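Local coordinates for protein probable thiosulfate sulfurtransferase (Thermus thermophilus, PDB 2EG4) that probably transfers sulfur from thiosulfate to cyanide, as a two-domain rhodanese-like protein, and binds a zinc ion, at residues L29-P34 / C76-F81; P4-L9 / G59-V64. All coordinates share one frame; numbering follows the deposited sequence.

Interaction 1 (L29-P34 / C76-F81); sequences LDLSAP and CRTAFF
The isobutyl end of Leu29 meets the methyl of Thr78, with CG and CD2 each 4.1 Å from CG2, where the loop leaving strand 27-28 of the first rhodanese-like domain passes over helix 73-84. Leucine suits this place because its branched tip can cover a methyl while also reaching Leu82 on the same helix. Asp30 brings charge to the edge of the guanidinium of Arg77: OD1 lies 3.3 Å from NH2 in a salt bridge, though the modelled place of NH2 is not fully sure. An aspartate suits the spot because its short, charged side chain can meet the guanidinium, the two planar groups being turned 34° apart.

Leu31, the centre of an inverse gamma turn, gives its backbone N-H to OG1 of Thr78 across 3.1 Å, at a fairly straight 161°. Thr78 holds OG1 beside its own backbone N (chi1 -60°), where the hydroxyl also bonds to the carbonyl of Arg74; one small group thus serves both loop and helix, and its methyl is left for Leu29. CB of Leu31 is directed toward the helix and approaches the ring of Phe81 obliquely, while CD1 rests 3.5 Å from CB of Phe81. OG of Ser32 is modelled over one face of the guanidinium, but the spacing is too tight to rest anything on. Arg77 runs extended from CG to NE past this turn, and its NH1 bonds to the carbonyl oxygen of Ala195.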
ATOM      1  N   LEU B  29       6.013  12.824   0.528  1.00 40.92           N
ATOM      2  CA  LEU B  29       5.191  12.016   1.430  1.00 39.98           C
ATOM      3  C   LEU B  29       5.572  10.541   1.409  1.00 40.75           C
ATOM      4  O   LEU B  29       5.727   9.940   0.345  1.00 41.37           O
ATOM      5  CB  LEU B  29       3.708  12.167   1.072  1.00 36.10           C
ATOM      6  CG  LEU B  29       2.692  11.395   1.923  1.00 34.72           C
ATOM      7  CD1 LEU B  29       2.703  11.926   3.370  1.00 32.14           C
ATOM      8  CD2 LEU B  29       1.307  11.566   1.339  1.00 30.21           C
ATOM      9  N   ASP B  30       5.709   9.967   2.600  1.00 42.40           N
ATOM     10  CA  ASP B  30       6.075   8.566   2.764  1.00 41.99           C
ATOM     11  C   ASP B  30       5.315   8.002   3.964  1.00 42.93           C
ATOM     12  O   ASP B  30       5.692   8.231   5.112  1.00 40.96           O
ATOM     13  CB  ASP B  30       7.584   8.457   3.000  1.00 46.48           C
ATOM     14  CG  ASP B  30       8.112   7.046   2.827  1.00 48.18           C
ATOM     15  OD1 ASP B  30       7.492   6.089   3.350  1.00 49.22           O
ATOM     16  OD2 ASP B  30       9.165   6.893   2.175  1.00 51.93           O
ATOM     17  N   LEU B  31       4.241   7.271   3.699  1.00 41.80           N
ATOM     18  CA  LEU B  31       3.435   6.695   4.767  1.00 42.91           C
ATOM     19  C   LEU B  31       3.906   5.299   5.156  1.00 46.67           C
ATOM     20  O   LEU B  31       3.118   4.354   5.252  1.00 44.42           O
ATOM     21  CB  LEU B  31       1.971   6.669   4.338  1.00 39.87           C
ATOM     22  CG  LEU B  31       1.437   8.077   4.071  1.00 34.46           C
ATOM     23  CD1 LEU B  31       0.046   8.016   3.471  1.00 33.33           C
ATOM     24  CD2 LEU B  31       1.419   8.862   5.386  1.00 36.15           C
ATOM     25  N   SER B  32       5.202   5.188   5.416  1.00 51.06           N
ATOM     26  CA  SER B  32       5.812   3.916   5.780  1.00 54.71           C
ATOM     27  C   SER B  32       5.356   3.224   7.072  1.00 54.30           C
ATOM     28  O   SER B  32       4.543   2.300   7.052  1.00 53.29           O
ATOM     29  CB  SER B  32       7.334   4.085   5.822  1.00 57.23           C
ATOM     30  OG  SER B  32       7.978   2.859   6.131  1.00 61.66           O
ATOM     31  N   ALA B  33       5.904   3.683   8.190  1.00 55.90           N
ATOM     32  CA  ALA B  33       5.652   3.113   9.511  1.00 56.57           C
ATOM     33  C   ALA B  33       4.230   2.884  10.033  1.00 56.73           C
ATOM     34  O   ALA B  33       3.934   1.803  10.542  1.00 58.13           O
ATOM     35  CB  ALA B  33       6.443   3.910  10.549  1.00 57.15           C
ATOM     36  N   PRO B  34       3.335   3.882   9.921  1.00 56.31           N
ATOM     37  CA  PRO B  34       1.959   3.740  10.415  1.00 55.03           C
ATOM     38  C   PRO B  34       1.382   2.325  10.520  1.00 52.62           C
ATOM     39  O   PRO B  34       0.979   1.742   9.517  1.00 53.62           O
ATOM     40  CB  PRO B  34       1.165   4.619   9.457  1.00 56.19           C
ATOM     41  CG  PRO B  34       2.106   5.748   9.229  1.00 56.46           C
ATOM     42  CD  PRO B  34       3.436   5.044   9.016  1.00 56.88           C
ATOM     43  N   CYS B  76       4.239   2.379  -3.101  1.00 27.56           N
ATOM     44  CA  CYS B  76       2.960   1.667  -3.109  1.00 29.30           C
ATOM     45  C   CYS B  76       2.155   1.768  -1.810  1.00 28.52           C
ATOM     46  O   CYS B  76       0.950   1.974  -1.845  1.00 27.44           O
ATOM     47  CB  CYS B  76       3.179   0.189  -3.463  1.00 27.38           C
ATOM     48  SG  CYS B  76       3.797  -0.118  -5.149  1.00 27.57           S
ATOM     49  N   ARG B  77       2.785   1.624  -0.651  1.00 30.30           N
ATOM     50  CA  ARG B  77       1.956   1.730   0.548  1.00 30.42           C
ATOM     51  C   ARG B  77       1.410   3.156   0.626  1.00 27.93           C
ATOM     52  O   ARG B  77       0.275   3.370   1.054  1.00 28.78           O
ATOM     53  CB  ARG B  77       2.740   1.369   1.809  1.00 32.60           C
ATOM     54  CG  ARG B  77       3.958   2.188   2.003  1.00 37.71           C
ATOM     55  CD  ARG B  77       4.551   1.950   3.374  1.00 35.82           C
ATOM     56  NE  ARG B  77       5.822   2.643   3.468  1.00 39.26           N
ATOM     57  CZ  ARG B  77       7.011   2.084   3.279  1.00 40.03           C
ATOM     58  NH1 ARG B  77       7.123   0.788   2.988  1.00 35.23           N
ATOM     59  NH2 ARG B  77       8.093   2.844   3.362  1.00 39.06           N
ATOM     60  N   THR B  78       2.188   4.124   0.157  1.00 27.37           N
ATOM     61  CA  THR B  78       1.746   5.517   0.171  1.00 27.92           C
ATOM     62  C   THR B  78       0.599   5.738  -0.826  1.00 27.64           C
ATOM     63  O   THR B  78      -0.412   6.373  -0.510  1.00 27.59           O
ATOM     64  CB  THR B  78       2.906   6.477  -0.155  1.00 31.08           C
ATOM     65  OG1 THR B  78       3.951   6.309   0.818  1.00 34.28           O
ATOM     66  CG2 THR B  78       2.424   7.920  -0.143  1.00 29.03           C
ATOM     67  N   ALA B  79       0.747   5.207  -2.032  1.00 26.34           N
ATOM     68  CA  ALA B  79      -0.310   5.342  -3.017  1.00 26.49           C
ATOM     69  C   ALA B  79      -1.551   4.606  -2.508  1.00 23.87           C
ATOM     70  O   ALA B  79      -2.692   5.025  -2.770  1.00 27.03           O
ATOM     71  CB  ALA B  79       0.145   4.752  -4.370  1.00 26.49           C
ATOM     72  N   PHE B  80      -1.334   3.506  -1.793  1.00 23.59           N
ATOM     73  CA  PHE B  80      -2.436   2.726  -1.260  1.00 23.23           C
ATOM     74  C   PHE B  80      -3.307   3.548  -0.305  1.00 26.05           C
ATOM     75  O   PHE B  80      -4.528   3.471  -0.355  1.00 23.75           O
ATOM     76  CB  PHE B  80      -1.943   1.487  -0.523  1.00 23.62           C
ATOM     77  CG  PHE B  80      -3.050   0.609  -0.042  1.00 22.76           C
ATOM     78  CD1 PHE B  80      -3.697  -0.256  -0.913  1.00 22.18           C
ATOM     79  CD2 PHE B  80      -3.506   0.694   1.276  1.00 20.93           C
ATOM     80  CE1 PHE B  80      -4.775  -1.012  -0.484  1.00 20.66           C
ATOM     81  CE2 PHE B  80      -4.586  -0.063   1.710  1.00 20.13           C
ATOM     82  CZ  PHE B  80      -5.224  -0.917   0.830  1.00 24.67           C
ATOM     83  N   PHE B  81      -2.680   4.329   0.571  1.00 26.87           N
ATOM     84  CA  PHE B  81      -3.449   5.134   1.513  1.00 27.13           C
ATOM     85  C   PHE B  81      -4.262   6.216   0.808  1.00 25.72           C
ATOM     86  O   PHE B  81      -5.439   6.400   1.113  1.00 25.93           O
ATOM     87  CB  PHE B  81      -2.527   5.758   2.572  1.00 24.07           C
ATOM     88  CG  PHE B  81      -2.252   4.847   3.738  1.00 23.04           C
ATOM     89  CD1 PHE B  81      -3.250   4.565   4.660  1.00 24.36           C
ATOM     90  CD2 PHE B  81      -1.016   4.229   3.880  1.00 26.80           C
ATOM     91  CE1 PHE B  81      -3.020   3.667   5.709  1.00 27.75           C
ATOM     92  CE2 PHE B  81      -0.771   3.332   4.921  1.00 26.19           C
ATOM     93  CZ  PHE B  81      -1.771   3.050   5.834  1.00 26.24           C
TER

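Interaction 2 (P4-L9 / G59-V64); sequences PEDAVL and GLRSPV
The carbonyl oxygen of Asp6 is gripped by both terminal nitrogens of Arg61, NH1 at 2.6 Å and NH2 at 2.8 Å. It sits close to the guanidinium plane; NH1 approaches nearly in line with the carbonyl, whereas NH2 comes from above the carbonyl plane. This two-nitrogen grip lies beside the start of two neighbouring parallel strands, 8-11 and 64-67, in the central sheet of a rhodanese-like domain. Arginine fits here because its long chain, extended from CG to NE, reaches the type II turn from Pro4 to Ala7 and holds it with two donors. CG2 of Val8 lies over one face of the guanidinium, toward its rim. With an alanine here in place of Arg61, the Asp6 oxygen would probably lose both of these donors, and the turn would be held less firmly to the loop before strand 64-67.

Beyond the turn, pairing begins: Val8 N donates to Pro63 O at 3.0 Å, and CA of Val64 makes a CA-H...O contact with Val8 O, 3.4 Å away. Valine suits both bridge positions, its branched side chain lying on the same sheet face in each. With CG1 anti to its backbone N (chi1 -178°), Val8 sends this methyl to Leu60, 3.5 Å from CD2. Gly59, whose positive phi is easy for glycine, closes the preceding helix in a Schellman motif. Pro63 follows a cis peptide bond, and its ring packs on another proline, CG lying 3.7 Å from CB of Pro4.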
ATOM      1  N   PRO B   4      -1.854  13.163 -16.337  1.00 73.40           N
ATOM      2  CA  PRO B   4      -3.202  13.715 -16.482  1.00 72.89           C
ATOM      3  C   PRO B   4      -3.248  15.234 -16.331  1.00 72.81           C
ATOM      4  O   PRO B   4      -2.304  15.854 -15.831  1.00 72.82           O
ATOM      5  CB  PRO B   4      -3.979  13.005 -15.377  1.00 72.66           C
ATOM      6  CG  PRO B   4      -3.282  11.684 -15.282  1.00 72.66           C
ATOM      7  CD  PRO B   4      -1.839  12.102 -15.316  1.00 73.10           C
ATOM      8  N   GLU B   5      -4.356  15.824 -16.769  1.00 72.18           N
ATOM      9  CA  GLU B   5      -4.550  17.267 -16.688  1.00 71.55           C
ATOM     10  C   GLU B   5      -4.787  17.701 -15.243  1.00 70.05           C
ATOM     11  O   GLU B   5      -5.683  17.188 -14.569  1.00 70.07           O
ATOM     12  CB  GLU B   5      -5.743  17.683 -17.557  1.00 72.82           C
ATOM     13  CG  GLU B   5      -5.524  17.509 -19.053  1.00 74.84           C
ATOM     14  CD  GLU B   5      -4.537  18.514 -19.621  1.00 76.38           C
ATOM     15  OE1 GLU B   5      -4.838  19.727 -19.591  1.00 76.89           O
ATOM     16  OE2 GLU B   5      -3.460  18.092 -20.096  1.00 77.21           O
ATOM     17  N   ASP B   6      -3.981  18.649 -14.772  1.00 68.09           N
ATOM     18  CA  ASP B   6      -4.099  19.152 -13.408  1.00 66.10           C
ATOM     19  C   ASP B   6      -3.784  18.041 -12.415  1.00 63.81           C
ATOM     20  O   ASP B   6      -4.501  17.851 -11.433  1.00 64.62           O
ATOM     21  CB  ASP B   6      -5.514  19.674 -13.143  1.00 68.39           C
ATOM     22  CG  ASP B   6      -5.977  20.670 -14.189  1.00 70.30           C
ATOM     23  OD1 ASP B   6      -5.277  21.685 -14.398  1.00 71.96           O
ATOM     24  OD2 ASP B   6      -7.042  20.436 -14.800  1.00 71.32           O
ATOM     25  N   ALA B   7      -2.714  17.303 -12.676  1.00 60.18           N
ATOM     26  CA  ALA B   7      -2.316  16.219 -11.794  1.00 56.82           C
ATOM     27  C   ALA B   7      -1.473  16.750 -10.641  1.00 54.07           C
ATOM     28  O   ALA B   7      -0.645  17.644 -10.825  1.00 52.85           O
ATOM     29  CB  ALA B   7      -1.532  15.168 -12.572  1.00 56.89           C
ATOM     30  N   VAL B   8      -1.705  16.200  -9.453  1.00 51.32           N
ATOM     31  CA  VAL B   8      -0.959  16.578  -8.260  1.00 47.44           C
ATOM     32  C   VAL B   8       0.156  15.552  -8.092  1.00 45.92           C
ATOM     33  O   VAL B   8      -0.106  14.351  -8.012  1.00 44.37           O
ATOM     34  CB  VAL B   8      -1.850  16.546  -7.009  1.00 49.07           C
ATOM     35  CG1 VAL B   8      -1.048  17.001  -5.794  1.00 49.06           C
ATOM     36  CG2 VAL B   8      -3.068  17.428  -7.215  1.00 49.06           C
ATOM     37  N   LEU B   9       1.397  16.018  -8.037  1.00 43.75           N
ATOM     38  CA  LEU B   9       2.523  15.110  -7.905  1.00 43.56           C
ATOM     39  C   LEU B   9       2.935  14.858  -6.458  1.00 42.76           C
ATOM     40  O   LEU B   9       2.879  15.756  -5.614  1.00 42.44           O
ATOM     41  CB  LEU B   9       3.723  15.631  -8.704  1.00 46.63           C
ATOM     42  CG  LEU B   9       3.548  15.707 -10.230  1.00 48.61           C
ATOM     43  CD1 LEU B   9       2.458  16.705 -10.584  1.00 49.63           C
ATOM     44  CD2 LEU B   9       4.862  16.122 -10.876  1.00 50.87           C
ATOM     45  N   GLY B  59      -3.027  19.702   0.039  1.00 47.27           N
ATOM     46  CA  GLY B  59      -3.704  20.232  -1.129  1.00 48.96           C
ATOM     47  C   GLY B  59      -3.829  19.167  -2.201  1.00 50.16           C
ATOM     48  O   GLY B  59      -3.488  19.397  -3.362  1.00 51.16           O
ATOM     49  N   LEU B  60      -4.313  17.994  -1.810  1.00 49.53           N
ATOM     50  CA  LEU B  60      -4.467  16.891  -2.750  1.00 49.72           C
ATOM     51  C   LEU B  60      -5.881  16.805  -3.305  1.00 49.83           C
ATOM     52  O   LEU B  60      -6.844  17.213  -2.655  1.00 50.33           O
ATOM     53  CB  LEU B  60      -4.113  15.557  -2.081  1.00 48.93           C
ATOM     54  CG  LEU B  60      -2.704  15.378  -1.513  1.00 46.69           C
ATOM     55  CD1 LEU B  60      -2.572  13.963  -0.979  1.00 47.60           C
ATOM     56  CD2 LEU B  60      -1.655  15.641  -2.579  1.00 45.73           C
ATOM     57  N   ARG B  61      -5.981  16.268  -4.515  1.00 50.11           N
ATOM     58  CA  ARG B  61      -7.251  16.081  -5.211  1.00 50.34           C
ATOM     59  C   ARG B  61      -6.978  15.218  -6.438  1.00 47.79           C
ATOM     60  O   ARG B  61      -5.880  15.247  -6.995  1.00 47.63           O
ATOM     61  CB  ARG B  61      -7.831  17.423  -5.662  1.00 52.53           C
ATOM     62  CG  ARG B  61      -6.914  18.182  -6.593  1.00 56.06           C
ATOM     63  CD  ARG B  61      -7.646  19.278  -7.342  1.00 59.87           C
ATOM     64  NE  ARG B  61      -6.739  20.002  -8.227  1.00 61.77           N
ATOM     65  CZ  ARG B  61      -5.995  19.426  -9.167  1.00 63.17           C
ATOM     66  NH1 ARG B  61      -6.049  18.112  -9.350  1.00 63.36           N
ATOM     67  NH2 ARG B  61      -5.191  20.165  -9.923  1.00 63.24           N
ATOM     68  N   SER B  62      -7.975  14.450  -6.858  1.00 46.39           N
ATOM     69  CA  SER B  62      -7.812  13.597  -8.023  1.00 44.68           C
ATOM     70  C   SER B  62      -7.607  14.481  -9.252  1.00 44.79           C
ATOM     71  O   SER B  62      -8.242  15.527  -9.388  1.00 45.10           O
ATOM     72  CB  SER B  62      -9.050  12.724  -8.211  1.00 44.89           C
ATOM     73  OG  SER B  62      -9.311  11.961  -7.048  1.00 44.24           O
ATOM     74  N   PRO B  63      -6.716  14.075 -10.165  1.00 43.75           N
ATOM     75  CA  PRO B  63      -5.899  12.861 -10.126  1.00 42.43           C
ATOM     76  C   PRO B  63      -4.534  13.104  -9.484  1.00 41.21           C
ATOM     77  O   PRO B  63      -3.925  14.157  -9.675  1.00 41.72           O
ATOM     78  CB  PRO B  63      -5.774  12.501 -11.599  1.00 41.96           C
ATOM     79  CG  PRO B  63      -5.605  13.859 -12.218  1.00 41.86           C
ATOM     80  CD  PRO B  63      -6.632  14.714 -11.491  1.00 44.03           C
ATOM     81  N   VAL B  64      -4.055  12.123  -8.733  1.00 39.04           N
ATOM     82  CA  VAL B  64      -2.758  12.230  -8.075  1.00 38.26           C
ATOM     83  C   VAL B  64      -1.776  11.258  -8.701  1.00 36.44           C
ATOM     84  O   VAL B  64      -2.109  10.098  -8.921  1.00 37.83           O
ATOM     85  CB  VAL B  64      -2.839  11.879  -6.573  1.00 36.92           C
ATOM     86  CG1 VAL B  64      -1.445  11.927  -5.963  1.00 36.67           C
ATOM     87  CG2 VAL B  64      -3.776  12.834  -5.856  1.00 38.10           C
TER

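Overall arrangement
Interactions 1 and 2 belong to the same rhodanese-like domain, and their segments alternate along the chain. Their centres are about 17 Å apart and their nearest atoms about 5 Å, without touching. Leu82 of helix 73-84 connects them: Leu29 and Leu31 of interaction 1 pack on it, as do Leu60 and Val64 of interaction 2, so the loop after strand 27-28 and the start of the strand pairing share one helix. Interaction 1 faces the second domain: Arg77 bonds to Ala195 there, and the side chain of Ser32, in the first domain, is about 10 Å from that of the zinc ligand His192 and about 13 Å from the zinc ion. Interaction 2 lies away from that site.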